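Local atomic coordinates of uncharacterized protein (Bacillus thuringiensis serovar kurstaki, PDB entry 4XE7), a protein that is a bacterial actin-like ParM protein that probably binds nucleotide and polymerises into filaments that move plasmid DNA apart before cell division. Residues N9-G14 with I24-E29; I38-A43 with K124-P129; L73-I78 with V177-G182; I77-L82 with P129-M134; G173-E178 with I189-N194. One frame throughout, in Å; residues are numbered along the deposited sequence.

Interaction 1 (N9-G14 with I24-E29); sequences NMLLGG and ISFLNE
Leu12 meets Leu27 through both backbone and side chain. Leu12 O accepts from Leu27 N at 3.1 Å, and the donor lies nearly on the line of the carbonyl. Gly14 and Ser25 form an antiparallel hydrogen-bonded pair. Gly14 N gives to Ser25 O at 2.7 Å, and Ser25 N returns a bond to Gly14 O at 3.1 Å. Between these bonds Gly13 faces Phe26, their CA atoms 4.0 Å apart. Upstream, one water accepts from Leu12 N and donates to Leu27 O. It carries the pairing on where the two segments spread apart.

The side chains fall into two groups. Leu11 CD1 sits 3.7 Å from Phe26 CD1, and the two side chains pass at a slant. Phe26 CG stands between its backbone N and carbonyl carbon (chi1 65°). Its CB lies close to Leu12 O, while the ring leads away from residues 9-14. Ala137 of helix 123-140 packs on both Leu11 and Phe26. Leu12 CD2 meets Leu27 CD1 at 3.6 Å, side by side and pointing the same way. Helix 402-418 packs against Leu12.

Strands 13-17 and 21-27 form the first hairpin of the chain, a position consistent with the phosphate-binding hairpin of actin-like ATPases. Ser25 OG bonds to Ser35 OG and Ser404 OG. Leu12, Gly14, Ser25 and Leu27 thus pair through backbone bonds, Asn411 takes Gly13 O, and apolar side chains fill in around them.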
# COMPACT_ATOMS: atom_id res chain seq x y z
N ASN A 9 -22.88 -14.41 -1.34
CA ASN A 9 -22.75 -13.41 -0.29
C ASN A 9 -21.41 -13.56 0.42
O ASN A 9 -21.33 -14.05 1.56
CB ASN A 9 -23.90 -13.52 0.72
CG ASN A 9 -25.24 -13.10 0.14
OD1 ASN A 9 -25.31 -12.59 -0.97
ND2 ASN A 9 -26.31 -13.32 0.89
N MET A 10 -20.35 -13.15 -0.26
CA MET A 10 -19.00 -13.33 0.25
C MET A 10 -18.07 -12.26 -0.29
O MET A 10 -18.31 -11.68 -1.35
CB MET A 10 -18.47 -14.72 -0.10
CG MET A 10 -18.13 -14.88 -1.59
SD MET A 10 -16.40 -14.49 -1.96
CE MET A 10 -15.60 -15.66 -0.83
N LEU A 11 -17.00 -12.01 0.47
CA LEU A 11 -15.93 -11.13 0.07
C LEU A 11 -14.64 -11.94 0.14
O LEU A 11 -14.34 -12.56 1.16
CB LEU A 11 -15.85 -9.89 0.97
CG LEU A 11 -14.64 -8.97 0.80
CD1 LEU A 11 -14.66 -8.22 -0.56
CD2 LEU A 11 -14.54 -8.00 1.97
N LEU A 12 -13.89 -11.95 -0.96
CA LEU A 12 -12.60 -12.62 -0.96
C LEU A 12 -11.49 -11.56 -0.92
O LEU A 12 -11.24 -10.90 -1.91
CB LEU A 12 -12.45 -13.51 -2.19
CG LEU A 12 -11.22 -14.41 -2.13
CD1 LEU A 12 -11.46 -15.59 -1.17
CD2 LEU A 12 -10.79 -14.89 -3.51
N GLY A 13 -10.85 -11.39 0.24
CA GLY A 13 -9.81 -10.39 0.39
C GLY A 13 -8.52 -10.88 1.02
O GLY A 13 -8.40 -12.03 1.48
N GLY A 14 -7.53 -9.99 1.01
CA GLY A 14 -6.27 -10.20 1.70
C GLY A 14 -6.13 -9.00 2.62
O GLY A 14 -6.35 -7.87 2.19
N ILE A 24 -6.09 -3.37 2.21
CA ILE A 24 -6.88 -4.50 1.73
C ILE A 24 -6.69 -4.67 0.23
O ILE A 24 -6.57 -3.69 -0.50
CB ILE A 24 -8.38 -4.32 2.05
CG1 ILE A 24 -9.20 -5.53 1.60
CG2 ILE A 24 -8.94 -3.07 1.36
CD1 ILE A 24 -10.74 -5.38 1.94
N SER A 25 -6.64 -5.92 -0.21
CA SER A 25 -6.79 -6.25 -1.61
C SER A 25 -7.94 -7.24 -1.75
O SER A 25 -7.98 -8.23 -1.02
CB SER A 25 -5.49 -6.82 -2.19
OG SER A 25 -4.50 -5.82 -2.32
N PHE A 26 -8.89 -7.00 -2.64
CA PHE A 26 -9.99 -7.95 -2.78
C PHE A 26 -10.38 -8.12 -4.23
O PHE A 26 -9.94 -7.36 -5.10
CB PHE A 26 -11.21 -7.50 -1.96
CG PHE A 26 -11.83 -6.21 -2.44
CD1 PHE A 26 -12.98 -6.22 -3.22
CD2 PHE A 26 -11.25 -4.99 -2.12
CE1 PHE A 26 -13.56 -5.02 -3.66
CE2 PHE A 26 -11.82 -3.80 -2.57
CZ PHE A 26 -12.98 -3.82 -3.33
N LEU A 27 -11.19 -9.13 -4.51
CA LEU A 27 -11.68 -9.32 -5.87
C LEU A 27 -13.01 -8.60 -6.02
O LEU A 27 -13.95 -8.83 -5.25
CB LEU A 27 -11.80 -10.80 -6.21
CG LEU A 27 -10.44 -11.51 -6.25
CD1 LEU A 27 -10.60 -13.01 -6.53
CD2 LEU A 27 -9.52 -10.86 -7.30
N ASN A 28 -13.09 -7.70 -6.99
CA ASN A 28 -14.29 -6.92 -7.15
C ASN A 28 -15.26 -7.68 -8.05
O ASN A 28 -15.09 -8.88 -8.28
CB ASN A 28 -13.97 -5.51 -7.68
CG ASN A 28 -13.27 -5.53 -9.04
OD1 ASN A 28 -13.34 -6.52 -9.79
ND2 ASN A 28 -12.61 -4.42 -9.38
N GLU A 29 -16.29 -7.01 -8.56
CA GLU A 29 -17.28 -7.77 -9.33
C GLU A 29 -16.79 -8.20 -10.72
O GLU A 29 -17.30 -9.16 -11.29
CB GLU A 29 -18.58 -6.97 -9.42
CG GLU A 29 -19.28 -6.89 -8.08
CD GLU A 29 -20.48 -5.99 -8.11
OE1 GLU A 29 -20.30 -4.75 -8.20
OE2 GLU A 29 -21.61 -6.53 -8.05
O HOH W 1 -14.82 -10.78 -3.27

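Interaction 2 (I38-A43 with K124-P129)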
# COMPACT_ATOMS: atom_id res chain seq x y z
N ILE A 38 -6.50 2.26 4.54
CA ILE A 38 -7.12 3.13 5.53
C ILE A 38 -6.08 3.42 6.61
O ILE A 38 -5.58 2.50 7.25
CB ILE A 38 -8.37 2.50 6.15
CG1 ILE A 38 -9.41 2.20 5.06
CG2 ILE A 38 -8.98 3.43 7.20
CD1 ILE A 38 -10.75 1.63 5.57
N PRO A 39 -5.73 4.71 6.80
CA PRO A 39 -4.73 4.99 7.83
C PRO A 39 -5.21 4.54 9.22
O PRO A 39 -6.41 4.62 9.57
CB PRO A 39 -4.56 6.51 7.77
CG PRO A 39 -5.16 6.93 6.45
CD PRO A 39 -6.23 5.93 6.15
N THR A 40 -4.27 4.04 10.00
CA THR A 40 -4.58 3.45 11.29
C THR A 40 -4.74 4.56 12.34
O THR A 40 -3.89 4.80 13.20
CB THR A 40 -3.49 2.46 11.68
OG1 THR A 40 -3.30 1.57 10.57
CG2 THR A 40 -3.89 1.66 12.92
N VAL A 41 -5.88 5.24 12.22
CA VAL A 41 -6.20 6.38 13.05
C VAL A 41 -7.68 6.31 13.36
O VAL A 41 -8.51 6.24 12.45
CB VAL A 41 -5.91 7.71 12.35
CG1 VAL A 41 -6.26 8.85 13.28
CG2 VAL A 41 -4.46 7.80 11.92
N ILE A 42 -8.02 6.32 14.65
CA ILE A 42 -9.43 6.36 15.04
C ILE A 42 -9.69 7.50 16.03
O ILE A 42 -8.76 8.01 16.66
CB ILE A 42 -9.88 5.00 15.62
CG1 ILE A 42 -9.25 4.76 16.99
CG2 ILE A 42 -9.55 3.85 14.63
CD1 ILE A 42 -9.68 3.45 17.64
N ALA A 43 -10.95 7.89 16.15
CA ALA A 43 -11.36 8.95 17.08
C ALA A 43 -12.82 8.71 17.49
O ALA A 43 -13.65 8.41 16.64
CB ALA A 43 -11.18 10.34 16.45
N LYS A 124 -8.21 -2.32 19.57
CA LYS A 124 -9.24 -1.55 18.89
C LYS A 124 -8.63 -0.61 17.83
O LYS A 124 -9.27 -0.37 16.80
CB LYS A 124 -10.09 -0.76 19.89
CG LYS A 124 -9.57 0.59 20.33
CD LYS A 124 -10.56 1.23 21.32
CE LYS A 124 -10.05 2.57 21.84
NZ LYS A 124 -8.74 2.45 22.55
N LEU A 125 -7.40 -0.13 18.04
CA LEU A 125 -6.72 0.69 17.02
C LEU A 125 -6.64 -0.02 15.67
O LEU A 125 -6.69 0.63 14.62
CB LEU A 125 -5.30 1.05 17.45
CG LEU A 125 -5.06 1.82 18.75
CD1 LEU A 125 -3.55 1.97 19.01
CD2 LEU A 125 -5.74 3.18 18.68
N HIS A 126 -6.49 -1.34 15.70
CA HIS A 126 -6.24 -2.10 14.48
C HIS A 126 -7.47 -2.84 14.00
O HIS A 126 -7.64 -3.01 12.80
CB HIS A 126 -5.06 -3.06 14.71
CG HIS A 126 -3.78 -2.35 15.03
ND1 HIS A 126 -3.01 -1.75 14.05
CD2 HIS A 126 -3.18 -2.07 16.21
CE1 HIS A 126 -1.97 -1.16 14.62
NE2 HIS A 126 -2.06 -1.33 15.93
N LEU A 127 -8.35 -3.25 14.92
CA LEU A 127 -9.58 -3.93 14.50
C LEU A 127 -10.57 -3.00 13.81
O LEU A 127 -11.19 -3.37 12.79
CB LEU A 127 -10.27 -4.58 15.70
CG LEU A 127 -9.53 -5.78 16.29
CD1 LEU A 127 -10.19 -6.23 17.58
CD2 LEU A 127 -9.46 -6.93 15.28
N ILE A 128 -10.71 -1.79 14.33
CA ILE A 128 -11.69 -0.86 13.76
C ILE A 128 -11.36 -0.53 12.29
O ILE A 128 -12.24 -0.64 11.44
CB ILE A 128 -11.82 0.40 14.63
CG1 ILE A 128 -12.60 0.03 15.92
CG2 ILE A 128 -12.54 1.50 13.85
CD1 ILE A 128 -12.67 1.12 16.99
N PRO A 129 -10.10 -0.18 11.97
CA PRO A 129 -9.81 0.02 10.55
C PRO A 129 -9.91 -1.26 9.72
O PRO A 129 -10.31 -1.19 8.56
CB PRO A 129 -8.38 0.55 10.55
CG PRO A 129 -8.26 1.22 11.90
CD PRO A 129 -8.99 0.29 12.82
O HOH W 2 -3.61 -1.59 11.56
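Ile42 lays its CD1 and CG2 branches over one turn of helix 123-140. This is strand-to-helix packing in an actin-like domain, with the helix covering the sheet. CD1 reaches Ile128 CD1 at 3.8 Å and also touches Lys124 CG and Leu125 CD2. CG2 lies against both Ile128 CG2 (3.9 Å) and Pro129 CG (4.0 Å). Ile42 crosses both Ile128 and Pro129 at about a right angle. Its CG1 lies between the backbone N and the carbonyl carbon (chi1 71°), which carries CD1 toward Lys124 and Ile128 while CG2 faces Ile128 and the proline.

Trp91 of strand 90-93 packs on Ile42, Lys124 and Ile128. The strand breaks at Thr40, the centre of an inverse gamma turn in which Val41 N bonds to Pro39 O at 2.8 Å. The helix is kinked at Pro129, whose N has no bond to the turn before. Leu125 O is buried here and has no hydrogen-bond partner in the model. Thr40 CG2 lies 3.4 Å from Leu125 O. The same methyl approaches the His126 ring obliquely. Water 2 lies in the plane of that ring at its edge, 2.6 Å from His126 ND1, with a weak contact to Thr40 OG1.

Interaction 3 (L73-I78 with V177-G182); sequences LHVRII and VEFLDG
Strands 73-79 and 173-179 run antiparallel, the axes of the two short segments 4.6 Å apart at an angle of 152°. Arg76 and Glu178 form the hydrogen-bonded pair, both bonds 2.8 Å, Arg76 N to Glu178 O and Glu178 N to Arg76 O. Leu180 N adds a third bond to His74 O.

Val75, Ile77, Val177 and Phe179 share the face toward helix 123-140. Val177 CG1 sits between Val75 CB and Ile77 CG1, 4.0 Å from each. Val75 CG1 is 3.8 Å from Phe179 CD2, alongside it. Leu73 CD2 comes to the edge of the Phe179 ring, near its plane.

On the other face His74 carries the contact. Its CG is anti to the backbone N (chi1 174°), which brings the ring face against Leu180. Leu180 CB stands 3.9 Å from the ring centroid, only 10° off the normal, in a CH-pi contact. His74 NE2 bonds to Pro46 O. Water 3 links His74 ND1 to Asp181 OD2, 2.8 Å from each, and Asp181 also makes a salt bridge to Lys53.

These two inner strands thus have an apolar face toward the helix and a mixed one opposite. Bonds at both ring nitrogens probably fix the rotation of His74.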
# COMPACT_ATOMS: atom_id res chain seq x y z
N LEU A 73 -15.17 8.37 6.97
CA LEU A 73 -15.60 7.14 7.62
C LEU A 73 -16.05 7.42 9.04
O LEU A 73 -15.24 7.71 9.93
CB LEU A 73 -14.47 6.09 7.61
CG LEU A 73 -14.06 5.63 6.21
CD1 LEU A 73 -12.79 4.82 6.27
CD2 LEU A 73 -15.19 4.84 5.54
N HIS A 74 -17.36 7.31 9.24
CA HIS A 74 -17.98 7.54 10.53
C HIS A 74 -18.88 6.35 10.77
O HIS A 74 -19.96 6.27 10.20
CB HIS A 74 -18.75 8.86 10.55
CG HIS A 74 -19.52 9.10 11.81
ND1 HIS A 74 -20.53 10.05 11.89
CD2 HIS A 74 -19.45 8.52 13.03
CE1 HIS A 74 -21.04 10.04 13.11
NE2 HIS A 74 -20.40 9.12 13.82
N VAL A 75 -18.41 5.40 11.58
CA VAL A 75 -19.08 4.10 11.64
C VAL A 75 -19.43 3.65 13.04
O VAL A 75 -18.83 4.08 14.03
CB VAL A 75 -18.21 3.01 10.98
CG1 VAL A 75 -18.00 3.34 9.52
CG2 VAL A 75 -16.86 2.89 11.70
N ARG A 76 -20.44 2.79 13.11
CA ARG A 76 -20.74 2.04 14.32
C ARG A 76 -20.38 0.58 14.09
O ARG A 76 -20.92 -0.06 13.19
CB ARG A 76 -22.21 2.18 14.70
CG ARG A 76 -22.61 1.34 15.88
CD ARG A 76 -22.06 1.94 17.17
NE ARG A 76 -22.38 1.10 18.32
CZ ARG A 76 -23.54 1.13 18.96
NH1 ARG A 76 -24.50 1.96 18.58
NH2 ARG A 76 -23.74 0.33 19.99
N ILE A 77 -19.47 0.05 14.91
CA ILE A 77 -19.03 -1.34 14.75
C ILE A 77 -19.40 -2.19 15.96
O ILE A 77 -18.92 -1.97 17.07
CB ILE A 77 -17.53 -1.42 14.52
CG1 ILE A 77 -17.18 -0.70 13.21
CG2 ILE A 77 -17.05 -2.89 14.50
CD1 ILE A 77 -15.69 -0.62 12.91
N ILE A 78 -20.27 -3.16 15.71
CA ILE A 78 -20.68 -4.16 16.71
C ILE A 78 -19.94 -5.48 16.52
O ILE A 78 -20.19 -6.20 15.56
CB ILE A 78 -22.20 -4.44 16.62
CG1 ILE A 78 -22.97 -3.12 16.50
CG2 ILE A 78 -22.66 -5.27 17.81
CD1 ILE A 78 -22.82 -2.24 17.70
N VAL A 177 -20.97 -3.47 10.67
CA VAL A 177 -20.46 -2.13 10.48
C VAL A 177 -21.55 -1.26 9.88
O VAL A 177 -22.04 -1.53 8.78
CB VAL A 177 -19.23 -2.10 9.54
CG1 VAL A 177 -18.68 -0.69 9.45
CG2 VAL A 177 -18.15 -3.10 10.00
N GLU A 178 -21.96 -0.23 10.61
CA GLU A 178 -22.98 0.66 10.11
C GLU A 178 -22.38 2.01 9.76
O GLU A 178 -21.74 2.65 10.60
CB GLU A 178 -24.11 0.84 11.13
CG GLU A 178 -25.20 1.77 10.63
CD GLU A 178 -26.26 2.05 11.67
OE1 GLU A 178 -26.23 1.43 12.76
OE2 GLU A 178 -27.12 2.92 11.40
N PHE A 179 -22.56 2.43 8.51
CA PHE A 179 -22.06 3.72 8.08
C PHE A 179 -23.05 4.83 8.49
O PHE A 179 -24.24 4.76 8.18
CB PHE A 179 -21.84 3.74 6.56
CG PHE A 179 -20.76 2.80 6.06
CD1 PHE A 179 -21.08 1.52 5.60
CD2 PHE A 179 -19.42 3.19 6.03
CE1 PHE A 179 -20.09 0.66 5.13
CE2 PHE A 179 -18.43 2.34 5.55
CZ PHE A 179 -18.76 1.07 5.10
N LEU A 180 -22.55 5.83 9.21
CA LEU A 180 -23.40 6.89 9.75
C LEU A 180 -23.28 8.17 8.92
O LEU A 180 -24.03 9.13 9.12
CB LEU A 180 -23.02 7.16 11.21
CG LEU A 180 -23.24 5.96 12.14
CD1 LEU A 180 -22.68 6.24 13.52
CD2 LEU A 180 -24.72 5.64 12.23
N ASP A 181 -22.34 8.17 7.98
CA ASP A 181 -22.09 9.33 7.13
C ASP A 181 -21.34 8.89 5.87
O ASP A 181 -21.03 7.71 5.70
CB ASP A 181 -21.29 10.40 7.88
CG ASP A 181 -21.52 11.80 7.34
OD1 ASP A 181 -22.09 11.93 6.23
OD2 ASP A 181 -21.14 12.79 8.01
N GLY A 182 -21.06 9.85 4.98
CA GLY A 182 -20.29 9.58 3.78
C GLY A 182 -21.07 8.83 2.72
O GLY A 182 -22.30 8.74 2.77
O HOH W 3 -20.23 12.55 10.61

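Interaction 4 (I77-L82 with P129-M134)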
# COMPACT_ATOMS: atom_id res chain seq x y z
N ILE A 77 -19.47 0.05 14.91
CA ILE A 77 -19.03 -1.34 14.75
C ILE A 77 -19.40 -2.19 15.96
O ILE A 77 -18.92 -1.97 17.07
CB ILE A 77 -17.53 -1.42 14.52
CG1 ILE A 77 -17.18 -0.70 13.21
CG2 ILE A 77 -17.05 -2.89 14.50
CD1 ILE A 77 -15.69 -0.62 12.91
N ILE A 78 -20.27 -3.16 15.71
CA ILE A 78 -20.68 -4.16 16.71
C ILE A 78 -19.94 -5.48 16.52
O ILE A 78 -20.19 -6.20 15.56
CB ILE A 78 -22.20 -4.44 16.62
CG1 ILE A 78 -22.97 -3.12 16.50
CG2 ILE A 78 -22.66 -5.27 17.81
CD1 ILE A 78 -22.82 -2.24 17.70
N SER A 79 -19.05 -5.79 17.46
CA SER A 79 -18.20 -6.97 17.35
C SER A 79 -17.73 -7.43 18.72
O SER A 79 -17.38 -6.61 19.57
CB SER A 79 -16.99 -6.66 16.44
OG SER A 79 -16.00 -7.68 16.51
N ASN A 80 -17.70 -8.75 18.95
CA ASN A 80 -17.13 -9.28 20.19
C ASN A 80 -15.60 -9.26 20.21
O ASN A 80 -14.99 -9.53 21.24
CB ASN A 80 -17.64 -10.71 20.44
CG ASN A 80 -19.14 -10.74 20.68
OD1 ASN A 80 -19.72 -9.80 21.23
ND2 ASN A 80 -19.77 -11.83 20.26
N SER A 81 -14.99 -8.91 19.07
CA SER A 81 -13.56 -8.64 19.03
C SER A 81 -13.21 -7.32 19.73
O SER A 81 -12.08 -7.13 20.16
CB SER A 81 -13.08 -8.59 17.57
OG SER A 81 -13.59 -9.69 16.85
N LEU A 82 -14.18 -6.40 19.78
CA LEU A 82 -14.01 -5.14 20.51
C LEU A 82 -14.53 -5.26 21.95
O LEU A 82 -15.45 -6.02 22.21
CB LEU A 82 -14.75 -4.00 19.82
CG LEU A 82 -14.33 -3.63 18.41
CD1 LEU A 82 -15.26 -2.54 17.86
CD2 LEU A 82 -12.89 -3.16 18.40
N PRO A 129 -10.10 -0.18 11.97
CA PRO A 129 -9.81 0.02 10.55
C PRO A 129 -9.91 -1.26 9.72
O PRO A 129 -10.31 -1.19 8.56
CB PRO A 129 -8.38 0.55 10.55
CG PRO A 129 -8.26 1.22 11.90
CD PRO A 129 -8.99 0.29 12.82
N LEU A 130 -9.56 -2.41 10.29
CA LEU A 130 -9.69 -3.67 9.56
C LEU A 130 -11.14 -3.95 9.20
O LEU A 130 -11.46 -4.20 8.03
CB LEU A 130 -9.10 -4.83 10.38
CG LEU A 130 -9.51 -6.25 9.98
CD1 LEU A 130 -8.75 -6.71 8.71
CD2 LEU A 130 -9.28 -7.23 11.10
N PHE A 131 -12.04 -3.91 10.18
CA PHE A 131 -13.45 -4.19 9.93
C PHE A 131 -14.04 -3.16 8.99
O PHE A 131 -14.87 -3.48 8.13
CB PHE A 131 -14.26 -4.22 11.23
CG PHE A 131 -13.98 -5.42 12.08
CD1 PHE A 131 -13.68 -6.64 11.50
CD2 PHE A 131 -14.01 -5.33 13.46
CE1 PHE A 131 -13.42 -7.76 12.29
CE2 PHE A 131 -13.75 -6.44 14.25
CZ PHE A 131 -13.46 -7.65 13.67
N THR A 132 -13.61 -1.92 9.15
CA THR A 132 -14.07 -0.85 8.28
C THR A 132 -13.64 -1.10 6.84
O THR A 132 -14.42 -0.87 5.91
CB THR A 132 -13.55 0.53 8.76
OG1 THR A 132 -14.08 0.80 10.06
CG2 THR A 132 -13.99 1.63 7.81
N SER A 133 -12.42 -1.59 6.66
CA SER A 133 -11.93 -1.86 5.30
C SER A 133 -12.77 -2.97 4.65
O SER A 133 -13.15 -2.86 3.47
CB SER A 133 -10.44 -2.24 5.30
OG SER A 133 -10.23 -3.58 5.73
N MET A 134 -13.09 -4.01 5.43
CA MET A 134 -13.99 -5.07 4.97
C MET A 134 -15.35 -4.52 4.56
O MET A 134 -15.93 -4.95 3.56
CB MET A 134 -14.21 -6.12 6.07
CG MET A 134 -13.03 -7.00 6.40
SD MET A 134 -13.42 -8.10 7.78
CE MET A 134 -11.87 -9.02 7.84
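Within residues 77-82 the far end of the Phe131 ring meets the hydroxyls of two serines, Ser79 and Ser81. It pushes into the turn that follows strand 73-79, where helix 123-140 covers the sheet of the actin-like domain. Helix and strand cross at 109°, with axes 10.2 Å apart, and the long ring spans this gap. Ser79 OG lies 3.4 Å from Phe131 CE2, in an oblique approach. Ser81 OG lies at the ring edge, in its plane, 3.8 Å from Phe131 CZ. Ile77 CG2 touches Phe131 CD2 nearer the base of the ring. Phe131 CG is anti to its carbonyl carbon (chi1 -71°), which aims the ring across the gap at the turn.

Both hydroxyls have other work. Residues 79-82 make a type I beta turn, and Ser79 OG accepts from Ser81 N at 3.0 Å in an ST turn. Ser79 OG also bonds to His175 ND1, and Ser81 OG bonds to Met170 O. The His175 ring meets Phe131 too, their planes about 30° apart. The partners of the two hydroxyls are thus a backbone N-H of the turn, the His175 ring of strand 173-179 and a carbonyl of helix 164-171.

Ser133 OG donates to Leu130 O, which also accepts from Met134 N. Thr132 OG1 bonds back to Ile128 O. The Ile77 and Thr132 side chains cross at about a right angle, and Ile77 CD1 lies 3.6 Å from Thr132 OG1.

Interaction 5 (G173-E178 with I189-N194); sequences GEHTVE and IKITIN
A beta hairpin, strands 173-179 and 188-200, brings Gly173 to Val177 against Ile189 to Ile193. The axes of the two short strand segments lie 4.7 Å apart, and their directions differ by 157°. Three hydrogen-bonded pairs alternate with two non-hydrogen-bonded ones. Gly173 pairs with Ile193, His175 with Ile191 and Val177 with Ile189, each by two backbone bonds. The shortest runs from Ile191 N to His175 O at 2.7 Å. In the pairs between, CA-H groups of Glu174, Thr176 and Thr192 lean on carbonyl oxygens of the other strand. Gly173 takes backbone angles at which a CB would press on the carbonyl O before it.

The hairpin belongs to the large mixed sheet of the actin-like domain. It lies between strand 73-79 and strand 145-154, which is outermost. Val177, His175, Ile189, Ile191 and Ile193 face helix 123-140. Ile191 CD1 reaches Val177 CG2 at 4.0 Å, the two side chains crossing at a slant. Met134 of the helix packs on Ile191 and Ile193. The His175 ring crosses Ile193 at about a right angle, with Ile193 CD1 3.9 Å from His175 NE2. That nitrogen bonds to Leu171 O, and ND1 bonds to Ser79 OG.

Glu174, Thr176, Lys190 and Thr192 occupy the other face. The CG atoms of Glu174 and Lys190 are anti to the backbone N (chi1 -165° and 179°), which sends both extended chains out over that face, where they cross obliquely. Lys190 CE lies 3.5 Å from Glu174 OE2. The salt bridge itself is long, 3.9 Å between Glu174 OE2 and Lys190 NZ. Lys190 NZ also makes a long, weak ion pair with Glu145.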
# COMPACT_ATOMS: atom_id res chain seq x y z
N GLY A 173 -16.58 -15.14 14.08
CA GLY A 173 -17.86 -14.66 14.56
C GLY A 173 -18.50 -13.63 13.67
O GLY A 173 -18.13 -13.45 12.50
N GLU A 174 -19.49 -12.95 14.23
CA GLU A 174 -20.30 -12.01 13.49
C GLU A 174 -19.93 -10.59 13.88
O GLU A 174 -19.63 -10.33 15.04
CB GLU A 174 -21.78 -12.29 13.74
CG GLU A 174 -22.71 -11.63 12.75
CD GLU A 174 -24.17 -11.85 13.09
OE1 GLU A 174 -24.85 -10.85 13.43
OE2 GLU A 174 -24.63 -13.01 13.03
N HIS A 175 -19.91 -9.69 12.90
CA HIS A 175 -19.58 -8.29 13.12
C HIS A 175 -20.44 -7.41 12.22
O HIS A 175 -20.59 -7.70 11.03
CB HIS A 175 -18.10 -8.01 12.83
CG HIS A 175 -17.19 -9.13 13.23
ND1 HIS A 175 -16.54 -9.15 14.46
CD2 HIS A 175 -16.82 -10.25 12.60
CE1 HIS A 175 -15.82 -10.24 14.54
NE2 HIS A 175 -15.96 -10.94 13.43
N THR A 176 -21.02 -6.35 12.76
CA THR A 176 -21.71 -5.40 11.90
C THR A 176 -21.00 -4.06 11.86
O THR A 176 -20.48 -3.57 12.87
CB THR A 176 -23.17 -5.17 12.34
OG1 THR A 176 -23.18 -4.46 13.59
CG2 THR A 176 -23.89 -6.51 12.49
N VAL A 177 -20.97 -3.47 10.67
CA VAL A 177 -20.46 -2.13 10.48
C VAL A 177 -21.55 -1.26 9.88
O VAL A 177 -22.04 -1.53 8.78
CB VAL A 177 -19.23 -2.10 9.54
CG1 VAL A 177 -18.68 -0.69 9.45
CG2 VAL A 177 -18.15 -3.10 10.00
N GLU A 178 -21.96 -0.23 10.61
CA GLU A 178 -22.98 0.66 10.11
C GLU A 178 -22.38 2.01 9.76
O GLU A 178 -21.74 2.65 10.60
CB GLU A 178 -24.11 0.84 11.13
CG GLU A 178 -25.20 1.77 10.63
CD GLU A 178 -26.26 2.05 11.67
OE1 GLU A 178 -26.23 1.43 12.76
OE2 GLU A 178 -27.12 2.92 11.40
N ILE A 189 -23.39 -3.33 7.11
CA ILE A 189 -22.83 -4.55 6.53
C ILE A 189 -22.64 -5.63 7.59
O ILE A 189 -22.04 -5.41 8.63
CB ILE A 189 -21.48 -4.26 5.81
CG1 ILE A 189 -21.73 -3.65 4.42
CG2 ILE A 189 -20.75 -5.55 5.53
CD1 ILE A 189 -22.17 -2.23 4.39
N LYS A 190 -23.18 -6.81 7.32
CA LYS A 190 -23.05 -7.93 8.23
C LYS A 190 -21.91 -8.85 7.78
O LYS A 190 -21.96 -9.44 6.70
CB LYS A 190 -24.37 -8.69 8.32
CG LYS A 190 -24.34 -9.89 9.22
CD LYS A 190 -25.75 -10.46 9.38
CE LYS A 190 -25.72 -11.90 9.85
NZ LYS A 190 -27.10 -12.41 10.08
N ILE A 191 -20.91 -8.98 8.63
CA ILE A 191 -19.69 -9.72 8.30
C ILE A 191 -19.61 -10.98 9.13
O ILE A 191 -19.61 -10.92 10.36
CB ILE A 191 -18.42 -8.87 8.55
CG1 ILE A 191 -18.38 -7.67 7.60
CG2 ILE A 191 -17.14 -9.73 8.46
CD1 ILE A 191 -17.44 -6.54 8.07
N THR A 192 -19.52 -12.11 8.47
CA THR A 192 -19.32 -13.36 9.18
C THR A 192 -17.99 -13.98 8.80
O THR A 192 -17.70 -14.21 7.63
CB THR A 192 -20.46 -14.35 8.89
OG1 THR A 192 -21.71 -13.71 9.14
CG2 THR A 192 -20.33 -15.59 9.77
N ILE A 193 -17.17 -14.23 9.81
CA ILE A 193 -15.90 -14.90 9.60
C ILE A 193 -15.97 -16.27 10.25
O ILE A 193 -16.12 -16.37 11.47
CB ILE A 193 -14.73 -14.09 10.19
CG1 ILE A 193 -14.78 -12.65 9.68
CG2 ILE A 193 -13.41 -14.77 9.88
CD1 ILE A 193 -13.76 -11.73 10.34
N ASN A 194 -15.87 -17.31 9.43
CA ASN A 194 -16.01 -18.70 9.89
C ASN A 194 -14.70 -19.47 9.89
O ASN A 194 -14.55 -20.46 10.60
CB ASN A 194 -17.01 -19.43 9.00
CG ASN A 194 -18.38 -18.81 9.06
OD1 ASN A 194 -18.96 -18.65 10.13
ND2 ASN A 194 -18.91 -18.43 7.89

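In the fold
All five contacts reach the same mixed sheet. Interactions 1, 3 and 5 pair its strands through backbone bonds. Interactions 2 and 4 instead pack strands on helix 123-140, mainly through side chains, with no direct hydrogen bond, and share Pro129. Interactions 3 and 4 both use strand 73-79. Interactions 3 and 5 share Val177 and Glu178 on strand 173-179. Interactions 1 to 4 are buried. Interaction 5 is partly buried, with an apolar face inward and a long ion pair on the other. Interaction 1 touches interaction 4 through Leu11 and Met134. Interactions 4 and 5 are the nearest pair, centres about 8 Å apart, and touch through serine, histidine and phenylalanine side chains.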